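Glutathione transferase (Leptospira interrogans serovar Lai, PDB 3UBK) probably acts as a glutathione transferase, binding glutathione in a GST-type dimer of thioredoxin-like and all-helical domains. Local coordinates at residues 133-146 with 181-195. Residues are numbered along the deposited sequence; the frame is centred on the assembly and turned at random.
Sequences IKALQRVVRFSPYI and LLNGWKEYFVFMKTK. With SO4 (sulfate ion), chain E; SO4 (sulfate ion), chain C.
Phe142, Pro144 and Tyr145, in the loop that leaves helix 119-139, lie along helix 185-193 in a largely aromatic contact inside the all-helical C-terminal domain of this GST fold. The Phe142 ring lies against the turn Leu182-Trp185, with Gly184 over one face and Leu182 CD2 at the edge; Phe142 CE1 sits over the face of Tyr188, 3.5 Å from Tyr188 CG, the pair oblique with planes at 49°. One turn further along, cis-Pro144 lays CB over the Phe191 face, 4.0 Å from the ring centroid, while the Phe191 CE2 edge points into the face of Tyr145 in a T-shaped pair. Met192 SD meets the Tyr145 edge 3.8 Å from Tyr145 CE1, a Met-aromatic contact. At the phenol end, Lys195 NZ donates to Tyr145 OH over 3.0 Å; the same ammonium binds a sulfate and forms a salt bridge with Glu24. Toward the other end the Gln137 chain folds at the CB-CG bond (chi2 68°), which turns an OE1 lone pair onto Asn183 N at 2.7 Å, the N-H off line at 138°. Beside it Leu182 CD2 packs on Leu136 CD2 at 3.7 Å, and Ile133 CG2 packs on Leu181 CB and Leu182 CB, 3.6 Å from Leu182 N. A second sulfate, like the first probably from the crystallisation liquor, accepts hydrogen bonds at the start of helix 185-193 from the backbone N of Gly184, the N-cap residue, and of Lys186 and Glu187. Deeper in, Asp155 of helix 153-169 accepts from both Tyr188 OH and Ile146 N, and helix 86-111 packs against Ile133, Leu136 and Ile146.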
loop_
_atom_site.group_PDB
_atom_site.type_symbol
_atom_site.label_atom_id
_atom_site.label_comp_id
_atom_site.label_asym_id
_atom_site.label_seq_id
_atom_site.Cartn_x
_atom_site.Cartn_y
_atom_site.Cartn_z
ATOM N N ILE A 133 -8.935 -5.742 -13.215
ATOM C CA ILE A 133 -9.403 -4.757 -14.189
ATOM C C ILE A 133 -10.882 -4.463 -14.021
ATOM O O ILE A 133 -11.296 -3.301 -13.999
ATOM C CB ILE A 133 -9.117 -5.208 -15.646
ATOM C CG1 ILE A 133 -7.609 -5.335 -15.891
ATOM C CG2 ILE A 133 -9.746 -4.251 -16.648
ATOM C CD1 ILE A 133 -6.851 -4.017 -15.790
ATOM N N LYS A 134 -11.685 -5.519 -13.900
ATOM C CA LYS A 134 -13.124 -5.367 -13.721
ATOM C C LYS A 134 -13.452 -4.641 -12.419
ATOM O O LYS A 134 -14.437 -3.902 -12.335
ATOM C CB LYS A 134 -13.826 -6.735 -13.768
ATOM C CG LYS A 134 -13.523 -7.533 -15.030
ATOM C CD LYS A 134 -14.406 -8.763 -15.151
ATOM C CE LYS A 134 -14.101 -9.532 -16.431
ATOM N NZ LYS A 134 -15.004 -10.705 -16.604
ATOM N N ALA A 135 -12.636 -4.862 -11.396
ATOM C CA ALA A 135 -12.776 -4.097 -10.157
ATOM C C ALA A 135 -12.444 -2.631 -10.423
ATOM O O ALA A 135 -13.229 -1.743 -10.099
ATOM C CB ALA A 135 -11.859 -4.663 -9.078
ATOM N N LEU A 136 -11.274 -2.393 -11.010
ATOM C CA LEU A 136 -10.834 -1.038 -11.374
ATOM C C LEU A 136 -11.890 -0.316 -12.202
ATOM O O LEU A 136 -12.240 0.827 -11.920
ATOM C CB LEU A 136 -9.498 -1.088 -12.127
ATOM C CG LEU A 136 -8.835 0.253 -12.484
ATOM C CD1 LEU A 136 -8.552 1.064 -11.223
ATOM C CD2 LEU A 136 -7.560 0.026 -13.286
ATOM N N GLN A 137 -12.418 -0.995 -13.213
ATOM C CA GLN A 137 -13.457 -0.406 -14.056
ATOM C C GLN A 137 -14.569 0.223 -13.219
ATOM O O GLN A 137 -15.180 1.213 -13.613
ATOM C CB GLN A 137 -14.029 -1.463 -15.017
ATOM C CG GLN A 137 -14.964 -0.907 -16.082
ATOM C CD GLN A 137 -14.240 -0.041 -17.099
ATOM O OE1 GLN A 137 -13.333 -0.503 -17.789
ATOM N NE2 GLN A 137 -14.631 1.228 -17.185
ATOM N N ARG A 138 -14.826 -0.337 -12.045
ATOM C CA ARG A 138 -15.923 0.153 -11.220
ATOM C C ARG A 138 -15.685 1.534 -10.593
ATOM O O ARG A 138 -16.643 2.256 -10.316
ATOM C CB ARG A 138 -16.264 -0.863 -10.119
ATOM C CG ARG A 138 -16.876 -2.181 -10.619
ATOM C CD ARG A 138 -17.318 -3.067 -9.434
ATOM N NE ARG A 138 -17.384 -4.478 -9.808
ATOM C CZ ARG A 138 -18.515 -5.156 -9.992
ATOM N NH1 ARG A 138 -19.690 -4.562 -9.814
ATOM N NH2 ARG A 138 -18.469 -6.433 -10.335
ATOM N N VAL A 139 -14.428 1.901 -10.344
ATOM C CA VAL A 139 -14.154 3.160 -9.631
ATOM C C VAL A 139 -13.545 4.288 -10.488
ATOM O O VAL A 139 -13.529 5.450 -10.062
ATOM C CB VAL A 139 -13.275 2.956 -8.358
ATOM C CG1 VAL A 139 -14.093 2.385 -7.195
ATOM C CG2 VAL A 139 -12.088 2.082 -8.657
ATOM N N VAL A 140 -13.055 3.954 -11.681
ATOM C CA VAL A 140 -12.427 4.959 -12.557
ATOM C C VAL A 140 -13.452 5.811 -13.289
ATOM O O VAL A 140 -14.573 5.363 -13.554
ATOM C CB VAL A 140 -11.475 4.335 -13.595
ATOM C CG1 VAL A 140 -10.367 3.576 -12.904
ATOM C CG2 VAL A 140 -12.241 3.442 -14.574
ATOM N N ARG A 141 -13.062 7.043 -13.610
ATOM C CA ARG A 141 -13.937 7.989 -14.307
ATOM C C ARG A 141 -13.348 8.458 -15.651
ATOM O O ARG A 141 -14.082 8.650 -16.628
ATOM C CB ARG A 141 -14.201 9.214 -13.431
ATOM C CG ARG A 141 -15.147 9.012 -12.235
ATOM C CD ARG A 141 -15.226 10.351 -11.491
ATOM N NE ARG A 141 -16.322 10.473 -10.538
ATOM C CZ ARG A 141 -16.158 10.658 -9.231
ATOM N NH1 ARG A 141 -14.936 10.732 -8.714
ATOM N NH2 ARG A 141 -17.213 10.771 -8.437
ATOM N N PHE A 142 -12.033 8.670 -15.693
ATOM C CA PHE A 142 -11.370 9.099 -16.926
ATOM C C PHE A 142 -12.060 10.324 -17.507
ATOM O O PHE A 142 -12.462 10.312 -18.660
ATOM C CB PHE A 142 -11.403 7.982 -17.981
ATOM C CG PHE A 142 -10.494 6.823 -17.686
ATOM C CD1 PHE A 142 -9.154 7.025 -17.409
ATOM C CD2 PHE A 142 -10.980 5.515 -17.704
ATOM C CE1 PHE A 142 -8.311 5.955 -17.143
ATOM C CE2 PHE A 142 -10.143 4.439 -17.447
ATOM C CZ PHE A 142 -8.806 4.658 -17.170
ATOM N N SER A 143 -12.191 11.392 -16.726
ATOM C CA SER A 143 -12.994 12.525 -17.164
ATOM C C SER A 143 -12.334 13.894 -16.985
ATOM O O SER A 143 -12.931 14.800 -16.416
ATOM C CB SER A 143 -14.360 12.510 -16.455
ATOM O OG SER A 143 -14.209 12.515 -15.039
ATOM N N PRO A 144 -11.125 14.074 -17.523
ATOM C CA PRO A 144 -10.352 13.138 -18.313
ATOM C C PRO A 144 -9.343 12.344 -17.498
ATOM O O PRO A 144 -8.801 11.355 -17.995
ATOM C CB PRO A 144 -9.604 14.060 -19.268
ATOM C CG PRO A 144 -9.343 15.274 -18.436
ATOM C CD PRO A 144 -10.510 15.419 -17.509
ATOM N N TYR A 145 -9.072 12.775 -16.269
ATOM C CA TYR A 145 -8.129 12.053 -15.425
ATOM C C TYR A 145 -8.745 10.792 -14.830
ATOM O O TYR A 145 -9.964 10.579 -14.886
ATOM C CB TYR A 145 -7.568 12.975 -14.326
ATOM C CG TYR A 145 -6.764 14.095 -14.925
ATOM C CD1 TYR A 145 -5.453 13.883 -15.353
ATOM C CD2 TYR A 145 -7.321 15.350 -15.107
ATOM C CE1 TYR A 145 -4.725 14.892 -15.931
ATOM C CE2 TYR A 145 -6.596 16.380 -15.690
ATOM C CZ TYR A 145 -5.301 16.147 -16.093
ATOM O OH TYR A 145 -4.591 17.171 -16.664
ATOM N N ILE A 146 -7.912 9.943 -14.252
ATOM C CA ILE A 146 -8.425 8.636 -13.868
ATOM C C ILE A 146 -9.561 8.690 -12.836
ATOM O O ILE A 146 -10.496 7.879 -12.908
ATOM C CB ILE A 146 -7.307 7.673 -13.448
ATOM C CG1 ILE A 146 -7.867 6.242 -13.326
ATOM C CG2 ILE A 146 -6.632 8.168 -12.179
ATOM C CD1 ILE A 146 -6.797 5.159 -13.515
ATOM N N LEU A 181 -9.459 -4.657 -21.571
ATOM C CA LEU A 181 -10.759 -4.671 -20.906
ATOM C C LEU A 181 -11.062 -3.371 -20.150
ATOM O O LEU A 181 -12.224 -3.075 -19.860
ATOM C CB LEU A 181 -10.856 -5.878 -19.967
ATOM C CG LEU A 181 -10.731 -7.238 -20.666
ATOM C CD1 LEU A 181 -10.408 -8.350 -19.670
ATOM C CD2 LEU A 181 -12.001 -7.558 -21.459
ATOM N N LEU A 182 -10.022 -2.593 -19.842
ATOM C CA LEU A 182 -10.208 -1.305 -19.160
ATOM C C LEU A 182 -10.724 -0.209 -20.102
ATOM O O LEU A 182 -9.959 0.437 -20.823
ATOM C CB LEU A 182 -8.914 -0.851 -18.478
ATOM C CG LEU A 182 -9.030 0.422 -17.626
ATOM C CD1 LEU A 182 -10.150 0.300 -16.616
ATOM C CD2 LEU A 182 -7.726 0.713 -16.919
ATOM N N ASN A 183 -12.034 -0.013 -20.069
ATOM C CA ASN A 183 -12.717 0.995 -20.848
ATOM C C ASN A 183 -12.180 2.405 -20.590
ATOM O O ASN A 183 -12.397 2.966 -19.513
ATOM C CB ASN A 183 -14.192 0.959 -20.464
ATOM C CG ASN A 183 -15.102 1.228 -21.626
ATOM O OD1 ASN A 183 -15.154 2.344 -22.149
ATOM N ND2 ASN A 183 -15.846 0.206 -22.033
ATOM N N GLY A 184 -11.495 2.980 -21.577
ATOM C CA GLY A 184 -11.004 4.355 -21.458
ATOM C C GLY A 184 -9.497 4.478 -21.329
ATOM O O GLY A 184 -8.938 5.572 -21.452
ATOM N N TRP A 185 -8.829 3.357 -21.091
ATOM C CA TRP A 185 -7.378 3.367 -20.908
ATOM C C TRP A 185 -6.551 3.916 -22.080
ATOM O O TRP A 185 -5.582 4.644 -21.872
ATOM C CB TRP A 185 -6.857 1.975 -20.569
ATOM C CG TRP A 185 -5.376 1.895 -20.754
ATOM C CD1 TRP A 185 -4.705 1.130 -21.657
ATOM C CD2 TRP A 185 -4.380 2.638 -20.037
ATOM N NE1 TRP A 185 -3.352 1.335 -21.538
ATOM C CE2 TRP A 185 -3.127 2.259 -20.551
ATOM C CE3 TRP A 185 -4.429 3.583 -19.008
ATOM C CZ2 TRP A 185 -1.927 2.796 -20.075
ATOM C CZ3 TRP A 185 -3.238 4.110 -18.531
ATOM C CH2 TRP A 185 -2.005 3.716 -19.062
ATOM N N LYS A 186 -6.888 3.525 -23.304
ATOM C CA LYS A 186 -6.079 3.939 -24.438
ATOM C C LYS A 186 -6.220 5.441 -24.629
ATOM O O LYS A 186 -5.243 6.138 -24.857
ATOM C CB LYS A 186 -6.483 3.192 -25.722
ATOM C CG LYS A 186 -6.131 1.698 -25.721
ATOM C CD LYS A 186 -4.644 1.465 -25.454
ATOM C CE LYS A 186 -4.265 -0.013 -25.589
ATOM N NZ LYS A 186 -5.008 -0.901 -24.644
ATOM N N GLU A 187 -7.448 5.925 -24.535
ATOM C CA GLU A 187 -7.729 7.340 -24.690
ATOM C C GLU A 187 -7.045 8.159 -23.575
ATOM O O GLU A 187 -6.461 9.216 -23.834
ATOM C CB GLU A 187 -9.239 7.551 -24.692
ATOM C CG GLU A 187 -9.701 8.878 -25.255
ATOM C CD GLU A 187 -11.213 8.984 -25.317
ATOM O OE1 GLU A 187 -11.732 10.102 -25.541
ATOM O OE2 GLU A 187 -11.882 7.945 -25.130
ATOM N N TYR A 188 -7.092 7.648 -22.343
ATOM C CA TYR A 188 -6.449 8.312 -21.204
ATOM C C TYR A 188 -4.948 8.372 -21.411
ATOM O O TYR A 188 -4.313 9.398 -21.179
ATOM C CB TYR A 188 -6.768 7.561 -19.905
ATOM C CG TYR A 188 -5.912 7.946 -18.700
ATOM C CD1 TYR A 188 -6.222 9.060 -17.936
ATOM C CD2 TYR A 188 -4.832 7.166 -18.313
ATOM C CE1 TYR A 188 -5.461 9.401 -16.813
ATOM C CE2 TYR A 188 -4.067 7.492 -17.199
ATOM C CZ TYR A 188 -4.383 8.616 -16.457
ATOM O OH TYR A 188 -3.625 8.948 -15.351
ATOM N N PHE A 189 -4.376 7.263 -21.860
ATOM C CA PHE A 189 -2.942 7.173 -22.076
ATOM C C PHE A 189 -2.481 8.190 -23.146
ATOM O O PHE A 189 -1.450 8.847 -22.988
ATOM C CB PHE A 189 -2.596 5.730 -22.463
ATOM C CG PHE A 189 -1.134 5.468 -22.600
ATOM C CD1 PHE A 189 -0.258 5.805 -21.587
ATOM C CD2 PHE A 189 -0.635 4.854 -23.736
ATOM C CE1 PHE A 189 1.091 5.555 -21.706
ATOM C CE2 PHE A 189 0.717 4.602 -23.865
ATOM C CZ PHE A 189 1.583 4.951 -22.847
ATOM N N VAL A 190 -3.258 8.312 -24.220
ATOM C CA VAL A 190 -3.015 9.327 -25.259
ATOM C C VAL A 190 -3.159 10.742 -24.699
ATOM O O VAL A 190 -2.313 11.604 -24.932
ATOM C CB VAL A 190 -3.993 9.161 -26.461
ATOM C CG1 VAL A 190 -3.751 10.258 -27.511
ATOM C CG2 VAL A 190 -3.851 7.778 -27.095
ATOM N N PHE A 191 -4.236 10.985 -23.964
ATOM C CA PHE A 191 -4.425 12.296 -23.338
ATOM C C PHE A 191 -3.231 12.648 -22.450
ATOM O O PHE A 191 -2.623 13.714 -22.602
ATOM C CB PHE A 191 -5.758 12.365 -22.571
ATOM C CG PHE A 191 -5.874 13.572 -21.681
ATOM C CD1 PHE A 191 -6.126 14.822 -22.215
ATOM C CD2 PHE A 191 -5.682 13.454 -20.311
ATOM C CE1 PHE A 191 -6.211 15.945 -21.389
ATOM C CE2 PHE A 191 -5.758 14.563 -19.486
ATOM C CZ PHE A 191 -6.021 15.804 -20.024
ATOM N N MET A 192 -2.853 11.742 -21.555
ATOM C CA MET A 192 -1.739 12.024 -20.649
ATOM C C MET A 192 -0.447 12.371 -21.382
ATOM O O MET A 192 0.312 13.245 -20.941
ATOM C CB MET A 192 -1.532 10.876 -19.662
ATOM C CG MET A 192 -2.675 10.764 -18.635
ATOM S SD MET A 192 -2.590 12.040 -17.347
ATOM C CE MET A 192 -1.299 11.302 -16.332
ATOM N N LYS A 193 -0.189 11.703 -22.502
ATOM C CA LYS A 193 1.029 11.997 -23.263
ATOM C C LYS A 193 0.998 13.369 -23.939
ATOM O O LYS A 193 2.026 13.843 -24.407
ATOM C CB LYS A 193 1.348 10.889 -24.281
ATOM C CG LYS A 193 1.821 9.591 -23.627
ATOM C CD LYS A 193 2.106 8.501 -24.661
ATOM C CE LYS A 193 3.260 8.906 -25.566
ATOM N NZ LYS A 193 4.382 9.516 -24.783
ATOM N N THR A 194 -0.162 14.018 -23.985
ATOM C CA THR A 194 -0.190 15.409 -24.480
ATOM C C THR A 194 0.358 16.384 -23.434
ATOM O O THR A 194 0.561 17.568 -23.718
ATOM C CB THR A 194 -1.591 15.866 -24.957
ATOM O OG1 THR A 194 -2.458 16.075 -23.830
ATOM C CG2 THR A 194 -2.199 14.851 -25.916
ATOM N N LYS A 195 0.609 15.871 -22.230
ATOM C CA LYS A 195 1.064 16.689 -21.118
ATOM C C LYS A 195 2.568 16.617 -20.960
ATOM O O LYS A 195 3.169 15.551 -21.122
ATOM C CB LYS A 195 0.390 16.235 -19.815
ATOM C CG LYS A 195 -1.131 16.487 -19.784
ATOM C CD LYS A 195 -1.800 15.700 -18.640
ATOM C CE LYS A 195 -1.205 16.089 -17.286
ATOM N NZ LYS A 195 -1.591 17.495 -16.958
HETATM S S SO4 E . -9.685 2.728 -24.713
HETATM O O1 SO4 E . -9.534 2.482 -26.148
HETATM O O2 SO4 E . -11.056 2.445 -24.294
HETATM O O3 SO4 E . -8.771 1.849 -23.978
HETATM O O4 SO4 E . -9.388 4.136 -24.437
HETATM S S SO4 C . 0.377 20.443 -19.393
HETATM O O1 SO4 C . 1.602 20.255 -20.159
HETATM O O2 SO4 C . 0.357 21.814 -18.885
HETATM O O3 SO4 C . 0.286 19.533 -18.249
HETATM O O4 SO4 C . -0.775 20.219 -20.266
#